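Local coordinates for protein poly-beta-hydroxybuterate polymerase (Cupriavidus necator, PDB 5T6O) that forms the catalytic domain of a class I polyhydroxybutyrate synthase, an enzyme that probably transfers acyl groups to build the polyester without a template, at residues 85-90 with 231-236; 18-23 with 97-102. The protein carries 1 engineered substitution. All coordinates share one frame; numbering follows the deposited sequence.

Contact 1: residues 85-90 with 231-236; sequences AGSTWD and NLPGPW
Ser87 O lies against the start of helix 234-246, where several groups meet it. Trp236 N points a weak hydrogen bond at Ser87 O, 3.3 Å long and bent to 123°. The same oxygen packs on two proline rings, touching Pro233 CB at 3.4 Å as well as CB of Pro235. Ala85 O reaches Pro235 CD at 3.4 Å. The prolines thus press on the backbone oxygens of 85-87 more than on side chains. Beyond this, Thr88 CG2 touches Pro235 CB, and Ser87 CB meets the Pro233 ring. One water also joins the segments. Trp89 N donates to it over 2.8 Å, and the water gives a weak bond to Pro235 O.

The two tryptophans lie beside each other further along. Trp236 has CG anti to its backbone N (chi1 -171°), which brings its CD1 near Trp89 CA and sets Thr88 O at the edge of its ring. The Trp89 and Trp236 ring planes are 38° apart, an oblique pair, neither stacked nor edge-to-face. Trp89 CE3 sits over one face of the Trp236 ring, 3.6 Å from Trp236 NE1 and offset toward the rim. Trp89 CZ3 packs on Trp236 CZ2. Trp239 stacks on Trp89, and Tyr92 and Tyr240 meet Trp236, which makes an aromatic cluster.

Two helix starts meet here. Thr88 is the N-cap of helix 89-108, with OG1 bonded to Asp91 N. Pro233 holds the N-cap position of helix 234-246. Helix 89-108 belongs to the alpha/beta hydrolase core, while helix 234-246 lies in the insertion where this fold commonly carries a cap.

Contact 2: residues 18-23 with 97-102; sequences FENEYF and AIRAIE. With SO4 (sulfate ion), chain C.
Arg99 leaves helix 89-108 with CB pointing toward residues 18-23, and its aliphatic part meets three side chains. CG is anti to the backbone N (chi1 -172°). Arg99 CG lies 4.0 Å from Phe18 CE2, near the edge of the Phe23 ring at CE1, and close to Asn20 ND2. The chain then bends at chi2, 64°, and CD comes alongside a sulfate ion. Arg99 NE donates to sulfate O2 over 2.9 Å. Arg99 NH1 donates to sulfate O4, also over 2.9 Å. Both bonds are nearly straight, and the sulfur lies in the guanidinium plane. The ion therefore takes a two-point grip from one edge of the group, which should hold the group against rotation. Phe18 CE1 stands over one guanidinium face, 3.5 Å from Arg99 NH1, with the two planes 70° apart. Arg99 NH2 turns back along the helix to Glu102 OE1, a 3.3 Å salt bridge that meets the carboxylate from above its plane.

Asn20 also binds the sulfate. Asn20 ND2 donates to sulfate O2 over 3.0 Å and also bonds to His95 O. Asn20 OD1 accepts from Tyr22 N at 2.8 Å (an Asx turn) and, through a longer bond, from Phe23 N, which makes it an Asx motif. This fixes the amide and shapes the tight turn. The sulfate probably comes from the crystallisation liquor.

Deeper in, Phe23 CE2 packs on Ala100 CB at 3.7 Å. Both side chains also touch Val75 of strand 72-77. The turn between strands 14-19 and 23-28 is thus laid over helix 89-108, whose Ala97 and Ile98 pack on helix 120-134.

How the contacts relate
From the N terminus, the turn at 18-23 comes first. The chain then runs through strands 40-43 and 72-77 to helix 89-108. Contact 2 closes this loop when 97-102 packs on the turn. Contact 1 starts within the loop, at 85-90, and closes far later, at 231-236. The two loops therefore cross. Both contacts use helix 89-108: contact 1 its start, contact 2 its middle. They touch where Tyr22 packs on Ser87. Contact 2 ties the helix to the turn between strands 14-19 and 23-28, near one edge of the main sheet. Contact 1 ties it to the region between strands 140-146 and 272-277, where alpha/beta hydrolases commonly carry a cap.

Contact 1: residues 85-90 with 231-236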
# COMPACT_ATOMS: atom_id res chain seq x y z
N ALA A 85 18.60 14.65 -32.81
CA ALA A 85 17.53 13.66 -32.70
C ALA A 85 18.04 12.22 -32.65
O ALA A 85 17.27 11.32 -32.28
CB ALA A 85 16.56 13.83 -33.87
N GLY A 86 19.30 11.98 -33.00
CA GLY A 86 19.89 10.66 -32.90
C GLY A 86 20.86 10.46 -31.76
O GLY A 86 21.55 9.42 -31.73
N SER A 87 20.96 11.39 -30.82
CA SER A 87 21.90 11.28 -29.71
C SER A 87 21.52 10.13 -28.79
O SER A 87 20.34 9.88 -28.53
CB SER A 87 21.95 12.57 -28.90
OG SER A 87 22.26 13.68 -29.73
N THR A 88 22.53 9.45 -28.25
CA THR A 88 22.35 8.24 -27.46
C THR A 88 22.69 8.49 -26.01
O THR A 88 23.29 9.51 -25.65
CB THR A 88 23.23 7.11 -28.00
OG1 THR A 88 24.61 7.47 -27.82
CG2 THR A 88 22.94 6.87 -29.47
N TRP A 89 22.31 7.53 -25.16
CA TRP A 89 22.73 7.57 -23.77
C TRP A 89 24.26 7.64 -23.67
O TRP A 89 24.79 8.41 -22.87
CB TRP A 89 22.19 6.35 -23.02
CG TRP A 89 22.70 6.18 -21.60
CD1 TRP A 89 23.81 5.47 -21.22
CD2 TRP A 89 22.12 6.69 -20.40
NE1 TRP A 89 23.95 5.52 -19.85
CE2 TRP A 89 22.93 6.26 -19.32
CE3 TRP A 89 20.99 7.48 -20.13
CZ2 TRP A 89 22.64 6.59 -18.00
CZ3 TRP A 89 20.70 7.81 -18.81
CH2 TRP A 89 21.53 7.36 -17.76
N ASP A 90 24.96 6.85 -24.50
CA ASP A 90 26.43 6.87 -24.50
C ASP A 90 26.98 8.22 -24.92
O ASP A 90 27.99 8.68 -24.37
CB ASP A 90 26.98 5.77 -25.42
CG ASP A 90 26.86 4.39 -24.81
OD1 ASP A 90 25.99 4.19 -23.95
OD2 ASP A 90 27.65 3.49 -25.19
N ASN A 231 13.57 18.60 -24.46
CA ASN A 231 13.46 17.48 -25.39
C ASN A 231 14.45 16.39 -25.03
O ASN A 231 15.59 16.67 -24.65
CB ASN A 231 13.75 17.94 -26.82
CG ASN A 231 12.63 18.77 -27.40
OD1 ASN A 231 11.45 18.47 -27.19
ND2 ASN A 231 12.99 19.84 -28.11
N LEU A 232 14.01 15.14 -25.18
CA LEU A 232 14.91 14.01 -25.05
C LEU A 232 15.13 13.40 -26.42
O LEU A 232 14.15 13.14 -27.12
CB LEU A 232 14.34 12.94 -24.11
CG LEU A 232 14.04 13.33 -22.66
CD1 LEU A 232 13.52 12.11 -21.89
CD2 LEU A 232 15.30 13.92 -21.98
N PRO A 233 16.37 13.15 -26.84
CA PRO A 233 16.59 12.44 -28.10
C PRO A 233 16.01 11.04 -28.03
O PRO A 233 16.04 10.39 -26.98
CB PRO A 233 18.12 12.42 -28.25
CG PRO A 233 18.60 13.53 -27.27
CD PRO A 233 17.63 13.46 -26.14
N GLY A 234 15.50 10.57 -29.16
CA GLY A 234 14.85 9.27 -29.23
C GLY A 234 15.66 8.14 -28.64
O GLY A 234 15.19 7.44 -27.74
N PRO A 235 16.88 7.92 -29.14
CA PRO A 235 17.66 6.77 -28.63
C PRO A 235 18.00 6.89 -27.16
O PRO A 235 18.06 5.88 -26.45
CB PRO A 235 18.93 6.79 -29.51
CG PRO A 235 18.44 7.44 -30.83
CD PRO A 235 17.50 8.53 -30.33
N TRP A 236 18.22 8.12 -26.68
CA TRP A 236 18.51 8.35 -25.27
C TRP A 236 17.33 7.96 -24.39
O TRP A 236 17.47 7.23 -23.40
CB TRP A 236 18.84 9.84 -25.06
CG TRP A 236 19.37 10.15 -23.67
CD1 TRP A 236 20.68 10.31 -23.32
CD2 TRP A 236 18.61 10.33 -22.46
NE1 TRP A 236 20.79 10.59 -21.99
CE2 TRP A 236 19.53 10.60 -21.43
CE3 TRP A 236 17.25 10.30 -22.16
CZ2 TRP A 236 19.14 10.82 -20.12
CZ3 TRP A 236 16.85 10.53 -20.85
CH2 TRP A 236 17.79 10.78 -19.84
O HOH W 1 20.82 5.48 -26.43

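Contact 2: residues 18-23 with 97-102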
# COMPACT_ATOMS: atom_id res chain seq x y z
N PHE A 18 32.88 26.83 -20.85
CA PHE A 18 33.07 25.79 -21.85
C PHE A 18 31.71 25.47 -22.45
O PHE A 18 30.69 25.53 -21.76
CB PHE A 18 33.68 24.51 -21.23
CG PHE A 18 33.72 23.34 -22.19
CD1 PHE A 18 34.72 23.25 -23.14
CD2 PHE A 18 32.73 22.36 -22.16
CE1 PHE A 18 34.74 22.19 -24.04
CE2 PHE A 18 32.75 21.28 -23.07
CZ PHE A 18 33.76 21.21 -24.00
N GLU A 19 31.70 25.09 -23.72
CA GLU A 19 30.45 24.64 -24.31
C GLU A 19 30.75 23.70 -25.47
O GLU A 19 31.74 23.88 -26.20
CB GLU A 19 29.58 25.82 -24.78
CG GLU A 19 30.13 26.58 -25.96
CD GLU A 19 29.39 27.91 -26.22
OE1 GLU A 19 28.72 28.42 -25.30
OE2 GLU A 19 29.51 28.45 -27.34
N ASN A 20 29.89 22.71 -25.64
CA ASN A 20 29.90 21.90 -26.86
C ASN A 20 28.45 21.67 -27.26
O ASN A 20 27.54 22.36 -26.80
CB ASN A 20 30.73 20.61 -26.68
CG ASN A 20 30.10 19.61 -25.70
OD1 ASN A 20 28.97 19.77 -25.24
ND2 ASN A 20 30.85 18.55 -25.40
N GLU A 21 28.22 20.69 -28.13
CA GLU A 21 26.87 20.49 -28.65
C GLU A 21 25.91 20.05 -27.55
O GLU A 21 24.70 20.29 -27.67
CB GLU A 21 26.88 19.46 -29.78
CG GLU A 21 27.55 19.96 -31.06
CD GLU A 21 26.92 21.24 -31.59
OE1 GLU A 21 25.67 21.31 -31.63
OE2 GLU A 21 27.67 22.17 -31.94
N TYR A 22 26.43 19.46 -26.48
CA TYR A 22 25.60 18.83 -25.47
C TYR A 22 25.34 19.70 -24.25
O TYR A 22 24.31 19.51 -23.59
CB TYR A 22 26.25 17.52 -25.00
CG TYR A 22 26.34 16.49 -26.10
CD1 TYR A 22 27.41 16.49 -27.00
CD2 TYR A 22 25.35 15.51 -26.26
CE1 TYR A 22 27.50 15.55 -28.02
CE2 TYR A 22 25.43 14.57 -27.28
CZ TYR A 22 26.50 14.59 -28.15
OH TYR A 22 26.58 13.65 -29.15
N PHE A 23 26.23 20.62 -23.92
CA PHE A 23 26.06 21.36 -22.67
C PHE A 23 26.98 22.57 -22.63
O PHE A 23 27.90 22.72 -23.45
CB PHE A 23 26.34 20.46 -21.46
CG PHE A 23 27.80 20.24 -21.20
CD1 PHE A 23 28.56 19.44 -22.04
CD2 PHE A 23 28.42 20.81 -20.08
CE1 PHE A 23 29.91 19.24 -21.78
CE2 PHE A 23 29.76 20.60 -19.82
CZ PHE A 23 30.51 19.82 -20.67
N ALA A 97 28.82 14.24 -19.49
CA ALA A 97 29.18 13.93 -18.10
C ALA A 97 30.69 13.76 -17.94
O ALA A 97 31.31 14.43 -17.10
CB ALA A 97 28.45 12.66 -17.63
N ILE A 98 31.29 12.86 -18.72
CA ILE A 98 32.73 12.65 -18.61
C ILE A 98 33.47 13.91 -19.05
O ILE A 98 34.44 14.33 -18.40
CB ILE A 98 33.15 11.41 -19.41
CG1 ILE A 98 32.58 10.15 -18.76
CG2 ILE A 98 34.66 11.30 -19.50
CD1 ILE A 98 32.91 8.85 -19.50
N ARG A 99 33.01 14.54 -20.13
CA ARG A 99 33.63 15.79 -20.59
C ARG A 99 33.59 16.87 -19.52
O ARG A 99 34.57 17.58 -19.30
CB ARG A 99 32.94 16.26 -21.87
CG ARG A 99 33.61 17.45 -22.58
CD ARG A 99 35.01 17.10 -23.08
NE ARG A 99 35.44 18.03 -24.13
CZ ARG A 99 36.56 18.73 -24.12
NH1 ARG A 99 36.84 19.55 -25.12
NH2 ARG A 99 37.43 18.60 -23.12
N ALA A 100 32.45 17.01 -18.82
CA ALA A 100 32.34 18.05 -17.79
C ALA A 100 33.28 17.78 -16.63
O ALA A 100 33.88 18.71 -16.08
CB ALA A 100 30.90 18.16 -17.28
N ILE A 101 33.41 16.51 -16.24
CA ILE A 101 34.38 16.16 -15.21
C ILE A 101 35.78 16.56 -15.63
O ILE A 101 36.54 17.14 -14.84
CB ILE A 101 34.29 14.65 -14.89
CG1 ILE A 101 32.95 14.34 -14.20
CG2 ILE A 101 35.44 14.20 -13.99
CD1 ILE A 101 32.66 12.86 -14.13
N GLU A 102 36.14 16.28 -16.89
CA GLU A 102 37.49 16.57 -17.38
C GLU A 102 37.77 18.07 -17.38
O GLU A 102 38.85 18.52 -16.97
CB GLU A 102 37.68 15.99 -18.78
CG GLU A 102 39.03 16.32 -19.41
CD GLU A 102 39.13 15.90 -20.88
OE1 GLU A 102 38.09 15.81 -21.58
OE2 GLU A 102 40.27 15.66 -21.34
S SO4 C . 34.26 18.68 -27.50
O1 SO4 C . 35.35 17.86 -28.02
O2 SO4 C . 33.64 18.01 -26.34
O3 SO4 C . 33.26 18.90 -28.54
O4 SO4 C . 34.80 19.97 -27.09